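Long-range contact in stage III sporulation protein AF (Bacillus subtilis, PDB 6DCS), which probably forms part of a membrane-associated secretion channel required for sporulation, its soluble domain having the ring-building motif fold: residues A[12-24]-A[41-55]. Residues are numbered along the deposited sequence; the frame is centred on the assembly and turned at random.
Sequences RAYILEEMAVQLK and IKLTAGEKVDSEEDI. With SO4 (sulfate ion), chain D; SO4 (sulfate ion), chain C.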
ATOM      1  N   ARG A  12       4.502  18.790 -12.970  1.00 59.59           N
ATOM      2  CA  ARG A  12       3.446  18.168 -12.192  1.00 60.88           C
ATOM      3  C   ARG A  12       3.896  16.821 -11.654  1.00 57.71           C
ATOM      4  O   ARG A  12       3.638  16.497 -10.496  1.00 53.62           O
ATOM      5  CB  ARG A  12       2.189  18.024 -13.039  1.00 62.83           C
ATOM      6  CG  ARG A  12       1.180  19.141 -12.854  1.00 63.85           C
ATOM      7  CD  ARG A  12      -0.093  18.806 -13.625  1.00 70.45           C
ATOM      8  NE  ARG A  12      -0.013  19.170 -15.046  1.00 71.85           N
ATOM      9  CZ  ARG A  12      -0.731  20.136 -15.609  1.00 75.04           C
ATOM     10  NH1 ARG A  12      -1.582  20.823 -14.865  1.00 70.25           N
ATOM     11  NH2 ARG A  12      -0.604  20.407 -16.910  1.00 75.68           N
ATOM     12  N   ALA A  13       4.616  16.042 -12.460  1.00 56.96           N
ATOM     13  CA  ALA A  13       5.076  14.753 -11.957  1.00 53.51           C
ATOM     14  C   ALA A  13       6.139  14.923 -10.886  1.00 59.23           C
ATOM     15  O   ALA A  13       6.134  14.198  -9.885  1.00 56.97           O
ATOM     16  CB  ALA A  13       5.615  13.896 -13.086  1.00 55.68           C
ATOM     17  N   TYR A  14       7.062  15.874 -11.077  1.00 62.19           N
ATOM     18  CA  TYR A  14       8.095  16.132 -10.078  1.00 55.37           C
ATOM     19  C   TYR A  14       7.483  16.330  -8.697  1.00 59.22           C
ATOM     20  O   TYR A  14       7.886  15.689  -7.712  1.00 55.50           O
ATOM     21  CB  TYR A  14       8.905  17.372 -10.462  1.00 59.37           C
ATOM     22  CG  TYR A  14       9.479  18.070  -9.244  1.00 61.86           C
ATOM     23  CD1 TYR A  14      10.538  17.510  -8.550  1.00 56.16           C
ATOM     24  CD2 TYR A  14       8.944  19.269  -8.786  1.00 56.22           C
ATOM     25  CE1 TYR A  14      11.047  18.115  -7.450  1.00 65.60           C
ATOM     26  CE2 TYR A  14       9.448  19.887  -7.699  1.00 63.76           C
ATOM     27  CZ  TYR A  14      10.511  19.306  -7.005  1.00 71.47           C
ATOM     28  OH  TYR A  14      11.054  19.900  -5.864  1.00 66.95           O
ATOM     29  N   ILE A  15       6.534  17.261  -8.613  1.00 58.59           N
ATOM     30  CA  ILE A  15       5.876  17.555  -7.353  1.00 56.71           C
ATOM     31  C   ILE A  15       5.295  16.287  -6.775  1.00 59.10           C
ATOM     32  O   ILE A  15       5.496  15.969  -5.587  1.00 59.09           O
ATOM     33  CB  ILE A  15       4.795  18.619  -7.571  1.00 53.95           C
ATOM     34  CG1 ILE A  15       5.459  19.970  -7.802  1.00 54.07           C
ATOM     35  CG2 ILE A  15       3.825  18.648  -6.419  1.00 52.60           C
ATOM     36  CD1 ILE A  15       4.530  20.948  -8.469  1.00 58.19           C
ATOM     37  N   LEU A  16       4.592  15.531  -7.620  1.00 54.75           N
ATOM     38  CA  LEU A  16       3.981  14.274  -7.213  1.00 55.03           C
ATOM     39  C   LEU A  16       5.020  13.262  -6.737  1.00 56.23           C
ATOM     40  O   LEU A  16       4.748  12.490  -5.816  1.00 56.89           O
ATOM     41  CB  LEU A  16       3.165  13.717  -8.373  1.00 52.68           C
ATOM     42  CG  LEU A  16       2.172  12.625  -8.045  1.00 54.39           C
ATOM     43  CD1 LEU A  16       1.279  13.145  -6.980  1.00 57.71           C
ATOM     44  CD2 LEU A  16       1.344  12.220  -9.245  1.00 54.99           C
ATOM     45  N   GLU A  17       6.227  13.268  -7.307  1.00 58.35           N
ATOM     46  CA  GLU A  17       7.255  12.366  -6.777  1.00 58.38           C
ATOM     47  C   GLU A  17       7.858  12.872  -5.484  1.00 57.55           C
ATOM     48  O   GLU A  17       8.410  12.079  -4.714  1.00 58.13           O
ATOM     49  CB  GLU A  17       8.382  12.152  -7.782  1.00 58.73           C
ATOM     50  CG  GLU A  17       8.055  11.156  -8.904  1.00 53.39           C
ATOM     51  CD  GLU A  17       8.274   9.717  -8.484  1.00 57.05           C
ATOM     52  OE1 GLU A  17       8.581   9.477  -7.295  1.00 59.89           O
ATOM     53  OE2 GLU A  17       8.156   8.821  -9.346  1.00 58.70           O
ATOM     54  N   GLU A  18       7.776  14.179  -5.233  1.00 57.59           N
ATOM     55  CA  GLU A  18       8.275  14.723  -3.980  1.00 53.73           C
ATOM     56  C   GLU A  18       7.328  14.359  -2.849  1.00 58.50           C
ATOM     57  O   GLU A  18       7.745  13.836  -1.809  1.00 59.62           O
ATOM     58  CB  GLU A  18       8.427  16.237  -4.108  1.00 58.27           C
ATOM     59  CG  GLU A  18       8.492  17.001  -2.810  1.00 63.80           C
ATOM     60  CD  GLU A  18       8.491  18.500  -3.041  1.00 70.11           C
ATOM     61  OE1 GLU A  18       9.057  18.933  -4.077  1.00 72.05           O
ATOM     62  OE2 GLU A  18       7.915  19.240  -2.202  1.00 73.74           O
ATOM     63  N   MET A  19       6.037  14.608  -3.052  1.00 57.89           N
ATOM     64  CA  MET A  19       5.027  14.136  -2.119  1.00 52.26           C
ATOM     65  C   MET A  19       5.141  12.636  -1.891  1.00 53.65           C
ATOM     66  O   MET A  19       4.773  12.140  -0.821  1.00 54.64           O
ATOM     67  CB  MET A  19       3.622  14.479  -2.645  1.00 53.20           C
ATOM     68  CG  MET A  19       3.192  15.916  -2.419  1.00 50.18           C
ATOM     69  SD  MET A  19       1.503  16.360  -2.945  1.00 61.13           S
ATOM     70  CE  MET A  19       1.260  15.347  -4.408  1.00 60.42           C
ATOM     71  N   ALA A  20       5.639  11.895  -2.878  1.00 54.27           N
ATOM     72  CA  ALA A  20       5.634  10.444  -2.776  1.00 50.99           C
ATOM     73  C   ALA A  20       6.803   9.932  -1.937  1.00 53.62           C
ATOM     74  O   ALA A  20       6.628   9.001  -1.147  1.00 55.80           O
ATOM     75  CB  ALA A  20       5.643   9.821  -4.171  1.00 55.43           C
ATOM     76  N   VAL A  21       8.006  10.509  -2.078  1.00 50.70           N
ATOM     77  CA  VAL A  21       9.104  10.022  -1.235  1.00 57.19           C
ATOM     78  C   VAL A  21       8.889  10.435   0.224  1.00 57.59           C
ATOM     79  O   VAL A  21       9.204   9.672   1.148  1.00 54.34           O
ATOM     80  CB  VAL A  21      10.488  10.478  -1.747  1.00 56.49           C
ATOM     81  CG1 VAL A  21      10.748   9.957  -3.164  1.00 58.77           C
ATOM     82  CG2 VAL A  21      10.654  11.988  -1.645  1.00 56.90           C
ATOM     83  N   GLN A  22       8.345  11.637   0.456  1.00 54.30           N
ATOM     84  CA  GLN A  22       8.082  12.067   1.825  1.00 54.34           C
ATOM     85  C   GLN A  22       7.024  11.186   2.456  1.00 54.36           C
ATOM     86  O   GLN A  22       7.119  10.824   3.632  1.00 55.56           O
ATOM     87  CB  GLN A  22       7.661  13.543   1.872  1.00 52.19           C
ATOM     88  CG  GLN A  22       8.835  14.549   2.027  1.00 50.83           C
ATOM     89  CD  GLN A  22       8.540  15.918   1.392  1.00 66.26           C
ATOM     90  OE1 GLN A  22       7.385  16.362   1.349  1.00 60.43           O
ATOM     91  NE2 GLN A  22       9.589  16.595   0.899  1.00 69.90           N
ATOM     92  N   LEU A  23       6.016  10.809   1.680  1.00 54.70           N
ATOM     93  CA  LEU A  23       5.062   9.812   2.147  1.00 53.51           C
ATOM     94  C   LEU A  23       5.710   8.461   2.373  1.00 52.61           C
ATOM     95  O   LEU A  23       5.320   7.743   3.294  1.00 51.31           O
ATOM     96  CB  LEU A  23       3.947   9.630   1.130  1.00 51.08           C
ATOM     97  CG  LEU A  23       2.825  10.649   1.090  1.00 53.96           C
ATOM     98  CD1 LEU A  23       1.838  10.262  -0.026  1.00 41.82           C
ATOM     99  CD2 LEU A  23       2.174  10.749   2.474  1.00 47.01           C
ATOM    100  N   LYS A  24       6.632   8.062   1.501  1.00 52.46           N
ATOM    101  CA  LYS A  24       7.278   6.780   1.708  1.00 55.59           C
ATOM    102  C   LYS A  24       8.035   6.795   3.020  1.00 61.58           C
ATOM    103  O   LYS A  24       7.805   5.939   3.883  1.00 66.92           O
ATOM    104  CB  LYS A  24       8.208   6.444   0.543  1.00 58.26           C
ATOM    105  CG  LYS A  24       8.824   5.067   0.694  1.00 68.78           C
ATOM    106  CD  LYS A  24       9.265   4.455  -0.640  1.00 73.25           C
ATOM    107  CE  LYS A  24      10.489   5.159  -1.244  1.00 72.44           C
ATOM    108  NZ  LYS A  24      10.997   4.432  -2.458  1.00 68.28           N
ATOM    109  N   ILE A  41       4.805   2.011  -3.800  1.00 63.23           N
ATOM    110  CA  ILE A  41       3.761   2.988  -3.516  1.00 58.49           C
ATOM    111  C   ILE A  41       3.462   3.704  -4.821  1.00 55.43           C
ATOM    112  O   ILE A  41       4.379   4.247  -5.441  1.00 56.68           O
ATOM    113  CB  ILE A  41       4.209   3.998  -2.438  1.00 57.24           C
ATOM    114  CG1 ILE A  41       4.479   3.297  -1.114  1.00 62.69           C
ATOM    115  CG2 ILE A  41       3.150   5.057  -2.180  1.00 53.16           C
ATOM    116  CD1 ILE A  41       4.946   4.235   0.019  1.00 59.59           C
ATOM    117  N   LYS A  42       2.190   3.706  -5.243  1.00 55.12           N
ATOM    118  CA  LYS A  42       1.777   4.287  -6.531  1.00 57.06           C
ATOM    119  C   LYS A  42       0.751   5.404  -6.290  1.00 56.77           C
ATOM    120  O   LYS A  42      -0.380   5.131  -5.852  1.00 58.76           O
ATOM    121  CB  LYS A  42       1.165   3.224  -7.460  1.00 58.30           C
ATOM    122  CG  LYS A  42       2.076   2.068  -7.940  1.00 58.86           C
ATOM    123  CD  LYS A  42       1.490   1.353  -9.184  1.00 67.77           C
ATOM    124  CE  LYS A  42       0.941  -0.064  -8.910  1.00 73.72           C
ATOM    125  NZ  LYS A  42      -0.356  -0.406  -9.625  1.00 77.54           N
ATOM    126  N   LEU A  43       1.092   6.650  -6.621  1.00 49.59           N
ATOM    127  CA  LEU A  43       0.092   7.711  -6.556  1.00 51.01           C
ATOM    128  C   LEU A  43      -0.498   8.031  -7.940  1.00 50.29           C
ATOM    129  O   LEU A  43       0.129   7.827  -8.988  1.00 49.97           O
ATOM    130  CB  LEU A  43       0.673   8.979  -5.917  1.00 53.63           C
ATOM    131  CG  LEU A  43       0.860   9.048  -4.377  1.00 50.88           C
ATOM    132  CD1 LEU A  43       1.886   8.073  -3.891  1.00 49.63           C
ATOM    133  CD2 LEU A  43       1.357  10.405  -4.010  1.00 51.27           C
ATOM    134  N   THR A  44      -1.743   8.493  -7.934  1.00 48.99           N
ATOM    135  CA  THR A  44      -2.358   9.093  -9.106  1.00 51.74           C
ATOM    136  C   THR A  44      -2.865  10.484  -8.740  1.00 53.43           C
ATOM    137  O   THR A  44      -3.209  10.764  -7.584  1.00 51.73           O
ATOM    138  CB  THR A  44      -3.515   8.239  -9.695  1.00 52.76           C
ATOM    139  OG1 THR A  44      -4.742   8.487  -9.002  1.00 50.62           O
ATOM    140  CG2 THR A  44      -3.209   6.738  -9.663  1.00 52.77           C
ATOM    141  N   ALA A  45      -2.860  11.370  -9.735  1.00 55.42           N
ATOM    142  CA  ALA A  45      -3.378  12.720  -9.561  1.00 56.42           C
ATOM    143  C   ALA A  45      -3.878  13.223 -10.908  1.00 61.10           C
ATOM    144  O   ALA A  45      -3.524  12.679 -11.957  1.00 59.18           O
ATOM    145  CB  ALA A  45      -2.325  13.665  -8.970  1.00 51.68           C
ATOM    146  N   GLY A  46      -4.713  14.260 -10.858  1.00 68.87           N
ATOM    147  CA  GLY A  46      -5.420  14.826 -12.002  1.00 61.07           C
ATOM    148  C   GLY A  46      -4.812  16.128 -12.469  1.00 62.48           C
ATOM    149  O   GLY A  46      -3.614  16.376 -12.291  1.00 59.71           O
ATOM    150  N   GLU A  47      -5.652  16.982 -13.068  1.00 69.31           N
ATOM    151  CA  GLU A  47      -5.124  18.118 -13.820  1.00 73.62           C
ATOM    152  C   GLU A  47      -4.191  18.971 -12.982  1.00 71.29           C
ATOM    153  O   GLU A  47      -3.098  19.316 -13.436  1.00 74.79           O
ATOM    154  CB  GLU A  47      -6.242  18.986 -14.403  1.00 75.20           C
ATOM    155  CG  GLU A  47      -5.676  20.033 -15.386  1.00 79.10           C
ATOM    156  CD  GLU A  47      -6.095  19.746 -16.814  1.00 83.53           C
ATOM    157  OE1 GLU A  47      -6.405  18.570 -17.055  1.00 82.00           O
ATOM    158  OE2 GLU A  47      -6.084  20.646 -17.693  1.00 86.73           O
ATOM    159  N   LYS A  48      -4.587  19.314 -11.760  1.00 68.76           N
ATOM    160  CA  LYS A  48      -3.755  20.167 -10.925  1.00 67.83           C
ATOM    161  C   LYS A  48      -3.150  19.376  -9.774  1.00 67.35           C
ATOM    162  O   LYS A  48      -3.722  18.382  -9.309  1.00 62.29           O
ATOM    163  CB  LYS A  48      -4.546  21.372 -10.430  1.00 70.58           C
ATOM    164  CG  LYS A  48      -5.359  22.093 -11.557  1.00 84.75           C
ATOM    165  CD  LYS A  48      -4.564  23.175 -12.324  1.00 76.18           C
ATOM    166  CE  LYS A  48      -3.656  22.553 -13.392  1.00 77.91           C
ATOM    167  NZ  LYS A  48      -2.452  23.407 -13.687  1.00 83.56           N
ATOM    168  N   VAL A  49      -1.939  19.789  -9.398  1.00 63.61           N
ATOM    169  CA  VAL A  49      -1.089  19.120  -8.432  1.00 59.52           C
ATOM    170  C   VAL A  49      -0.408  20.202  -7.607  1.00 66.69           C
ATOM    171  O   VAL A  49       0.720  20.612  -7.913  1.00 62.31           O
ATOM    172  CB  VAL A  49      -0.045  18.221  -9.116  1.00 57.76           C
ATOM    173  CG1 VAL A  49       0.781  17.474  -8.076  1.00 55.88           C
ATOM    174  CG2 VAL A  49      -0.700  17.232 -10.064  1.00 64.68           C
ATOM    175  N   ASP A  50      -1.090  20.666  -6.552  1.00 71.32           N
ATOM    176  CA  ASP A  50      -0.640  21.781  -5.726  1.00 69.27           C
ATOM    177  C   ASP A  50      -0.493  21.432  -4.245  1.00 71.81           C
ATOM    178  O   ASP A  50       0.138  22.205  -3.510  1.00 75.96           O
ATOM    179  CB  ASP A  50      -1.611  22.972  -5.862  1.00 67.36           C
ATOM    180  CG  ASP A  50      -1.226  23.932  -6.977  0.50 67.46           C
ATOM    181  OD1 ASP A  50      -0.670  23.478  -7.996  0.50 69.44           O
ATOM    182  OD2 ASP A  50      -1.485  25.148  -6.829  0.50 69.30           O
ATOM    183  N   SER A  51      -1.048  20.315  -3.778  1.00 65.75           N
ATOM    184  CA  SER A  51      -0.861  19.912  -2.388  1.00 60.99           C
ATOM    185  C   SER A  51      -1.194  18.433  -2.266  1.00 60.63           C
ATOM    186  O   SER A  51      -1.469  17.755  -3.262  1.00 64.67           O
ATOM    187  CB  SER A  51      -1.754  20.721  -1.448  1.00 60.66           C
ATOM    188  OG  SER A  51      -3.100  20.303  -1.612  1.00 65.36           O
ATOM    189  N   GLU A  52      -1.210  17.942  -1.028  1.00 60.67           N
ATOM    190  CA  GLU A  52      -1.667  16.583  -0.774  1.00 61.35           C
ATOM    191  C   GLU A  52      -3.136  16.422  -1.155  1.00 63.65           C
ATOM    192  O   GLU A  52      -3.541  15.364  -1.666  1.00 60.44           O
ATOM    193  CB  GLU A  52      -1.442  16.238   0.694  1.00 57.73           C
ATOM    194  CG  GLU A  52      -0.085  15.656   1.004  1.00 57.35           C
ATOM    195  CD  GLU A  52       0.201  15.629   2.489  1.00 66.83           C
ATOM    196  OE1 GLU A  52      -0.414  14.764   3.151  1.00 68.85           O
ATOM    197  OE2 GLU A  52       1.040  16.436   2.991  1.00 71.98           O
ATOM    198  N   GLU A  53      -3.932  17.481  -0.950  1.00 64.20           N
ATOM    199  CA  GLU A  53      -5.347  17.469  -1.317  1.00 64.05           C
ATOM    200  C   GLU A  53      -5.569  16.899  -2.704  1.00 59.88           C
ATOM    201  O   GLU A  53      -6.551  16.188  -2.915  1.00 63.61           O
ATOM    202  CB  GLU A  53      -5.934  18.886  -1.241  1.00 61.34           C
ATOM    203  CG  GLU A  53      -6.477  19.261   0.117  1.00 66.90           C
ATOM    204  CD  GLU A  53      -5.379  19.572   1.148  1.00 71.26           C
ATOM    205  OE1 GLU A  53      -5.704  19.692   2.357  1.00 74.57           O
ATOM    206  OE2 GLU A  53      -4.194  19.719   0.762  1.00 70.30           O
ATOM    207  N   ASP A  54      -4.667  17.183  -3.646  1.00 59.43           N
ATOM    208  CA  ASP A  54      -4.881  16.810  -5.046  1.00 62.88           C
ATOM    209  C   ASP A  54      -4.561  15.364  -5.360  1.00 59.04           C
ATOM    210  O   ASP A  54      -4.673  14.987  -6.519  1.00 57.49           O
ATOM    211  CB  ASP A  54      -4.040  17.674  -5.985  1.00 62.14           C
ATOM    212  CG  ASP A  54      -4.488  19.115  -6.002  1.00 69.12           C
ATOM    213  OD1 ASP A  54      -5.591  19.370  -6.540  1.00 70.00           O
ATOM    214  OD2 ASP A  54      -3.736  19.977  -5.475  1.00 68.71           O
ATOM    215  N   ILE A  55      -4.109  14.568  -4.398  1.00 63.48           N
ATOM    216  CA  ILE A  55      -3.851  13.156  -4.658  1.00 56.49           C
ATOM    217  C   ILE A  55      -5.186  12.446  -4.746  1.00 58.86           C
ATOM    218  O   ILE A  55      -5.989  12.514  -3.807  1.00 56.57           O
ATOM    219  CB  ILE A  55      -2.993  12.538  -3.549  1.00 54.90           C
ATOM    220  CG1 ILE A  55      -1.573  13.096  -3.563  1.00 61.97           C
ATOM    221  CG2 ILE A  55      -2.952  11.035  -3.686  1.00 49.38           C
ATOM    222  CD1 ILE A  55      -0.738  12.625  -2.365  1.00 50.14           C
TER
HETATM  223  S   SO4 D 302      -9.103  16.816 -11.940  1.00105.00           S
HETATM  224  O1  SO4 D 302      -9.629  17.671 -13.019  1.00 90.42           O
HETATM  225  O2  SO4 D 302      -8.384  15.688 -12.550  1.00 84.16           O
HETATM  226  O3  SO4 D 302     -10.197  16.293 -11.099  1.00 93.94           O
HETATM  227  O4  SO4 D 302      -8.189  17.605 -11.093  1.00 89.97           O
HETATM  228  S   SO4 C 301       3.889  19.723 -16.903  1.00 83.70           S
HETATM  229  O1  SO4 C 301       3.982  19.174 -18.279  1.00 77.83           O
HETATM  230  O2  SO4 C 301       2.498  20.002 -16.537  1.00 75.50           O
HETATM  231  O3  SO4 C 301       4.749  20.919 -16.752  1.00 59.44           O
HETATM  232  O4  SO4 C 301       4.306  18.695 -15.952  1.00 73.46           O
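Met19 swings its CG anti to the carbonyl carbon (chi1 -79°) and keeps its chain extended as far as SD before turning at chi3, which sends CE to meet Ile55 tip to tip, at 3.7 Å from Ile55 CG1. SD lies beside the carbonyl oxygen of Ser51, and CE also reaches Val49 CG1. Shortened to an alanine here, the side chain would lose SD and CE and probably open a gap between Ile55 and the helix. Leu16 has CG anti to the backbone N (chi1 -164°), and its two methyls spread over Ala45 CB, CD1 also lying 4.0 Å from Leu43 CD2. That same Leu43 methyl meets Leu23 CD1, while Leu43 CD1 turns to Ala20 CB at 4.2 Å. The helix thus packs through one apolar face onto the three-stranded sheet, over strand 37-45, outermost within this chain; the axes of segments 12-24 and 41-45 approach to 9.5 Å, with 142° between their N-to-C directions. This belongs to the alpha-beta core of a ring-building motif, a fold used by subunits of secretion rings. Ile41 CD1 ends the row against Lys24, 3.8 Å from Lys24 CA. Beyond the strand the chain loops back, and Val49 tucks its CG1 against Ile15 CG2 (3.7 Å) and its CG2 against the aliphatic part of Arg12. The Arg12 guanidinium makes a weak, bent bond from NH1 to Glu47 O; Lys48 NZ, like-charged and not bonded to it, lies at its edge, near its plane. Asp54 OD2 ties the turn together, accepting from Asp50 N above the carboxylate plane and from Ser51 N on its anti lone pair.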